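Local coordinates for family 88 glycosyl hydrolase (Bacteroides thetaiotaomicron, PDB 5NOA), which probably acts as a hydrolase that removes unsaturated uronic acid residues from fragments of plant polysaccharides, at residues W231-L236 with A293-G298; G235-L240 with D255-L260. All blocks are in the same frame, centred on the assembly; numbering follows the deposited sequence.

Interaction 1. Residues W231-L236 with A293-G298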
loop_
_atom_site.group_PDB
_atom_site.type_symbol
_atom_site.label_atom_id
_atom_site.label_comp_id
_atom_site.label_asym_id
_atom_site.label_seq_id
_atom_site.Cartn_x
_atom_site.Cartn_y
_atom_site.Cartn_z
ATOM N N TRP A 231 -2.358 4.040 -1.900
ATOM C CA TRP A 231 -1.126 3.795 -1.186
ATOM C C TRP A 231 -1.123 4.531 0.138
ATOM O O TRP A 231 -0.736 3.992 1.185
ATOM C CB TRP A 231 0.111 4.261 -1.952
ATOM C CG TRP A 231 0.463 3.525 -3.217
ATOM C CD1 TRP A 231 0.515 4.075 -4.451
ATOM C CD2 TRP A 231 0.959 2.185 -3.364
ATOM N NE1 TRP A 231 0.980 3.164 -5.361
ATOM C CE2 TRP A 231 1.258 2.003 -4.721
ATOM C CE3 TRP A 231 1.199 1.125 -2.494
ATOM C CZ2 TRP A 231 1.772 0.813 -5.227
ATOM C CZ3 TRP A 231 1.740 -0.051 -3.008
ATOM C CH2 TRP A 231 1.993 -0.194 -4.367
ATOM N N VAL A 232 -1.569 5.779 0.139
ATOM C CA VAL A 232 -1.501 6.588 1.345
ATOM C C VAL A 232 -2.456 6.057 2.412
ATOM O O VAL A 232 -2.096 5.938 3.585
ATOM C CB VAL A 232 -1.751 8.075 1.074
ATOM C CG1 VAL A 232 -1.651 8.869 2.379
ATOM C CG2 VAL A 232 -0.786 8.644 0.041
ATOM N N LEU A 233 -3.699 5.772 2.026
ATOM C CA LEU A 233 -4.671 5.329 3.017
ATOM C C LEU A 233 -4.232 3.991 3.622
ATOM O O LEU A 233 -4.321 3.782 4.839
ATOM C CB LEU A 233 -6.066 5.208 2.416
ATOM C CG LEU A 233 -7.163 4.930 3.427
ATOM C CD1 LEU A 233 -7.501 6.203 4.186
ATOM C CD2 LEU A 233 -8.440 4.438 2.738
ATOM N N ALA A 234 -3.804 3.070 2.758
ATOM C CA ALA A 234 -3.303 1.791 3.258
ATOM C C ALA A 234 -2.056 1.931 4.117
ATOM O O ALA A 234 -1.894 1.226 5.105
ATOM C CB ALA A 234 -3.013 0.860 2.092
ATOM N N GLY A 235 -1.185 2.858 3.737
ATOM C CA GLY A 235 -0.010 3.116 4.535
ATOM C C GLY A 235 -0.300 3.663 5.904
ATOM O O GLY A 235 0.304 3.250 6.892
ATOM N N LEU A 236 -1.243 4.594 5.985
ATOM C CA LEU A 236 -1.661 5.118 7.256
ATOM C C LEU A 236 -2.306 4.035 8.127
ATOM O O LEU A 236 -2.074 4.001 9.341
ATOM C CB LEU A 236 -2.597 6.303 7.092
ATOM C CG LEU A 236 -1.946 7.592 6.633
ATOM C CD1 LEU A 236 -2.988 8.612 6.190
ATOM C CD2 LEU A 236 -1.020 8.159 7.700
ATOM N N ALA A 293 -8.783 -1.520 -4.403
ATOM C CA ALA A 293 -8.384 -2.552 -3.429
ATOM C C ALA A 293 -7.702 -1.948 -2.212
ATOM O O ALA A 293 -7.976 -2.308 -1.090
ATOM C CB ALA A 293 -7.491 -3.599 -4.098
ATOM N N PHE A 294 -6.780 -1.015 -2.427
ATOM C CA PHE A 294 -6.135 -0.353 -1.300
ATOM C C PHE A 294 -7.164 0.381 -0.450
ATOM O O PHE A 294 -7.039 0.401 0.766
ATOM C CB PHE A 294 -5.039 0.619 -1.743
ATOM C CG PHE A 294 -3.739 -0.027 -2.177
ATOM C CD1 PHE A 294 -3.059 -0.896 -1.338
ATOM C CD2 PHE A 294 -3.194 0.245 -3.407
ATOM C CE1 PHE A 294 -1.863 -1.500 -1.711
ATOM C CE2 PHE A 294 -1.980 -0.330 -3.797
ATOM C CZ PHE A 294 -1.332 -1.216 -2.943
ATOM N N PHE A 295 -8.143 1.034 -1.077
ATOM C CA PHE A 295 -9.179 1.716 -0.310
ATOM C C PHE A 295 -10.031 0.728 0.476
ATOM O O PHE A 295 -10.441 1.026 1.599
ATOM C CB PHE A 295 -10.078 2.562 -1.211
ATOM C CG PHE A 295 -9.379 3.706 -1.916
ATOM C CD1 PHE A 295 -8.468 4.527 -1.275
ATOM C CD2 PHE A 295 -9.719 4.014 -3.212
ATOM C CE1 PHE A 295 -7.881 5.600 -1.923
ATOM C CE2 PHE A 295 -9.126 5.075 -3.864
ATOM C CZ PHE A 295 -8.200 5.872 -3.228
ATOM N N THR A 296 -10.334 -0.418 -0.118
ATOM C CA THR A 296 -11.154 -1.415 0.532
ATOM C C THR A 296 -10.420 -1.969 1.740
ATOM O O THR A 296 -11.038 -2.188 2.785
ATOM C CB THR A 296 -11.527 -2.505 -0.447
ATOM O OG1 THR A 296 -12.162 -1.930 -1.579
ATOM C CG2 THR A 296 -12.462 -3.538 0.093
ATOM N N TYR A 297 -9.104 -2.157 1.637
ATOM C CA TYR A 297 -8.287 -2.480 2.801
ATOM C C TYR A 297 -8.312 -1.391 3.837
ATOM O O TYR A 297 -8.598 -1.617 5.014
ATOM C CB TYR A 297 -6.815 -2.738 2.413
ATOM C CG TYR A 297 -5.911 -2.888 3.610
ATOM C CD1 TYR A 297 -6.040 -3.961 4.467
ATOM C CD2 TYR A 297 -4.956 -1.926 3.907
ATOM C CE1 TYR A 297 -5.215 -4.105 5.557
ATOM C CE2 TYR A 297 -4.135 -2.061 5.026
ATOM C CZ TYR A 297 -4.281 -3.159 5.866
ATOM O OH TYR A 297 -3.468 -3.328 6.974
ATOM N N GLY A 298 -7.960 -0.165 3.436
ATOM C CA GLY A 298 -7.766 0.901 4.436
ATOM C C GLY A 298 -9.059 1.260 5.147
ATOM O O GLY A 298 -9.065 1.476 6.355
#
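Trp231, whose indole lies against the Phe294 ring, also gives the shortest polar bond here: its backbone O receives Gly235 N at 2.8 Å, inside its own helix. No hydrogen bond crosses between 231-236 and 293-298. CG of Trp231 stays beside the backbone N (chi1 -67°), which swings the six-membered ring back toward Phe294 although CB leaves the backbone away from it. Trp231 CZ3 comes to 3.3 Å from Phe294 CZ, a close approach over one indole face, with the ring planes turned 38° apart. Cut back to an alanine, this position would probably leave that side of Phe294 without its aromatic partner and open a gap that Tyr163, packed on the same indole, also borders. One turn on, the Ala234 methyl touches both Phe294 CD1 and the edge of the Tyr297 ring, with Ala234 CB 3.9 Å from Tyr297 CD2. With no side chain on Gly298, Leu233 CD2 can rest 4.0 Å from Gly298 CA; it also meets the Phe295 edge. The axes of the two segments approach to 8.1 Å at 27°, nearly parallel. With every touching residue buried and the side-chain contacts made through carbon atoms, the contact depends on shape matching rather than directed bonds.

Interaction 2. Residues G235-L240 with D255-L260; sequences GLAKVL and DRFRTL
Leu236 starts the run of contacts by laying its CB 3.8 Å from Phe257 CD1. Its CG stands beside the backbone N, and from there the CD1 branch reaches across to the other helix, where it touches the aliphatic part of Arg256 (Leu236 CD1 to Arg256 CG 4.1 Å) and the end of Leu260 (Leu236 CD1 to Leu260 CD2 4.2 Å). Ala237 comes next. Its small side chain lets the Phe257 ring draw close to the backbone, with Phe257 CE1 4.0 Å from Ala237 N, while the methyl touches the same CE1. One turn after Leu236, Leu240 brings CD1 up on the same side of the ring, 3.9 Å from Phe257 CD2. Phe257 is the common partner: with CG anti to the backbone N (chi1 -177°), its ring lies obliquely against Leu236, Ala237 and Leu240, all on one side of it. Arg256 lends only its CG to this apolar patch. Its bent chain then carries the guanidinium away, where NE forms a salt bridge with Asp193 and the group lies in a cation-pi contact with Tyr197. Arg256 NH1 donates to Thr259 OG1 at 3.2 Å, the hydroxyl standing somewhat out of the guanidinium plane. The axes of the two segments approach to 10.2 Å at 147°, close to antiparallel, and only a short connection separates helix 226-242 from helix 250-266. Antiparallel neighbouring helices joined in this way are consistent with the (α/α)6 barrel expected of family 88 glycosyl hydrolases.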
loop_
_atom_site.group_PDB
_atom_site.type_symbol
_atom_site.label_atom_id
_atom_site.label_comp_id
_atom_site.label_asym_id
_atom_site.label_seq_id
_atom_site.Cartn_x
_atom_site.Cartn_y
_atom_site.Cartn_z
ATOM N N GLY A 235 -1.185 2.858 3.737
ATOM C CA GLY A 235 -0.010 3.116 4.535
ATOM C C GLY A 235 -0.300 3.663 5.904
ATOM O O GLY A 235 0.304 3.250 6.892
ATOM N N LEU A 236 -1.243 4.594 5.985
ATOM C CA LEU A 236 -1.661 5.118 7.256
ATOM C C LEU A 236 -2.306 4.035 8.127
ATOM O O LEU A 236 -2.074 4.001 9.341
ATOM C CB LEU A 236 -2.597 6.303 7.092
ATOM C CG LEU A 236 -1.946 7.592 6.633
ATOM C CD1 LEU A 236 -2.988 8.612 6.190
ATOM C CD2 LEU A 236 -1.020 8.159 7.700
ATOM N N ALA A 237 -3.089 3.144 7.540
ATOM C CA ALA A 237 -3.631 2.018 8.298
ATOM C C ALA A 237 -2.510 1.185 8.882
ATOM O O ALA A 237 -2.552 0.842 10.051
ATOM C CB ALA A 237 -4.555 1.197 7.408
ATOM N N LYS A 238 -1.494 0.880 8.092
ATOM C CA LYS A 238 -0.384 0.077 8.616
ATOM C C LYS A 238 0.400 0.792 9.712
ATOM O O LYS A 238 0.828 0.155 10.683
ATOM C CB LYS A 238 0.502 -0.344 7.469
ATOM C CG LYS A 238 -0.144 -1.426 6.632
ATOM C CD LYS A 238 0.626 -1.682 5.380
ATOM C CE LYS A 238 1.766 -2.606 5.551
ATOM N NZ LYS A 238 1.380 -4.003 5.903
ATOM N N VAL A 239 0.543 2.109 9.604
ATOM C CA VAL A 239 1.173 2.887 10.681
ATOM C C VAL A 239 0.354 2.741 11.953
ATOM O O VAL A 239 0.917 2.442 13.036
ATOM C CB VAL A 239 1.329 4.368 10.306
ATOM C CG1 VAL A 239 1.608 5.237 11.517
ATOM C CG2 VAL A 239 2.425 4.545 9.289
ATOM N N LEU A 240 -0.968 2.975 11.855
ATOM C CA LEU A 240 -1.794 2.944 13.055
ATOM C C LEU A 240 -1.878 1.555 13.652
ATOM O O LEU A 240 -2.098 1.434 14.864
ATOM C CB LEU A 240 -3.169 3.492 12.749
ATOM C CG LEU A 240 -3.148 4.986 12.474
ATOM C CD1 LEU A 240 -4.516 5.490 12.002
ATOM C CD2 LEU A 240 -2.671 5.794 13.670
ATOM N N ASP A 255 -5.994 11.797 12.747
ATOM C CA ASP A 255 -6.773 12.894 12.170
ATOM C C ASP A 255 -6.685 12.886 10.645
ATOM O O ASP A 255 -7.685 13.053 9.953
ATOM C CB ASP A 255 -6.333 14.258 12.720
ATOM C CG ASP A 255 -6.793 14.525 14.160
ATOM O OD1 ASP A 255 -7.584 13.733 14.698
ATOM O OD2 ASP A 255 -6.312 15.525 14.750
ATOM N N ARG A 256 -5.477 12.689 10.123
ATOM C CA ARG A 256 -5.322 12.636 8.673
ATOM C C ARG A 256 -5.968 11.403 8.065
ATOM O O ARG A 256 -6.553 11.468 6.990
ATOM C CB ARG A 256 -3.848 12.711 8.274
ATOM C CG ARG A 256 -3.582 12.674 6.786
ATOM C CD ARG A 256 -4.171 13.798 5.965
ATOM N NE ARG A 256 -3.483 15.043 6.243
ATOM C CZ ARG A 256 -3.987 16.070 6.892
ATOM N NH1 ARG A 256 -5.239 16.047 7.418
ATOM N NH2 ARG A 256 -3.218 17.123 7.089
ATOM N N PHE A 257 -5.825 10.270 8.723
ATOM C CA PHE A 257 -6.494 9.058 8.259
ATOM C C PHE A 257 -8.003 9.283 8.144
ATOM O O PHE A 257 -8.593 8.910 7.149
ATOM C CB PHE A 257 -6.170 7.929 9.222
ATOM C CG PHE A 257 -6.721 6.602 8.839
ATOM C CD1 PHE A 257 -6.272 5.924 7.736
ATOM C CD2 PHE A 257 -7.610 5.957 9.663
ATOM C CE1 PHE A 257 -6.743 4.657 7.413
ATOM C CE2 PHE A 257 -8.096 4.706 9.339
ATOM C CZ PHE A 257 -7.667 4.065 8.213
ATOM N N ARG A 258 -8.589 9.922 9.151
ATOM C CA ARG A 258 -10.016 10.172 9.111
ATOM C C ARG A 258 -10.418 11.138 7.996
ATOM O O ARG A 258 -11.459 10.923 7.359
ATOM C CB ARG A 258 -10.521 10.697 10.446
ATOM C CG ARG A 258 -10.475 9.611 11.523
ATOM C CD ARG A 258 -11.167 10.120 12.749
ATOM N NE ARG A 258 -11.112 9.238 13.875
ATOM C CZ ARG A 258 -10.714 9.563 15.094
ATOM N NH1 ARG A 258 -10.334 10.785 15.438
ATOM N NH2 ARG A 258 -10.739 8.607 15.991
ATOM N N THR A 259 -9.615 12.195 7.768
ATOM C CA THR A 259 -9.967 13.162 6.712
ATOM C C THR A 259 -9.853 12.516 5.331
ATOM O O THR A 259 -10.730 12.652 4.463
ATOM C CB THR A 259 -9.132 14.462 6.773
ATOM O OG1 THR A 259 -7.711 14.284 6.470
ATOM C CG2 THR A 259 -9.335 15.150 8.055
ATOM N N LEU A 260 -8.779 11.777 5.143
ATOM C CA LEU A 260 -8.567 11.094 3.863
ATOM C C LEU A 260 -9.649 10.047 3.619
ATOM O O LEU A 260 -10.216 9.972 2.527
ATOM C CB LEU A 260 -7.184 10.456 3.866
ATOM C CG LEU A 260 -6.757 9.744 2.612
ATOM C CD1 LEU A 260 -6.753 10.665 1.421
ATOM C CD2 LEU A 260 -5.409 9.065 2.791
#

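Helix 226-242 serves both interactions, offering one flank to 289-304 and another to 250-266. Interaction 1 lies about 6 Å from the centre of the chain and interaction 2 about 12 Å, consistent with an inner-to-inner pairing and an inner-to-outer one in the barrel. The nearly parallel pair sits closer, through small residues and aromatic rings; the antiparallel pair is wider, filled mainly by leucines, an alanine and one phenylalanine, and has a partly exposed arginine at its margin, whose charge is paired with Asp193. The two are continuous: Phe257 CZ lies 3.5 Å from Gly298 O, and Leu260 packs on Val232 and Leu233, joining all three helices in one apolar core.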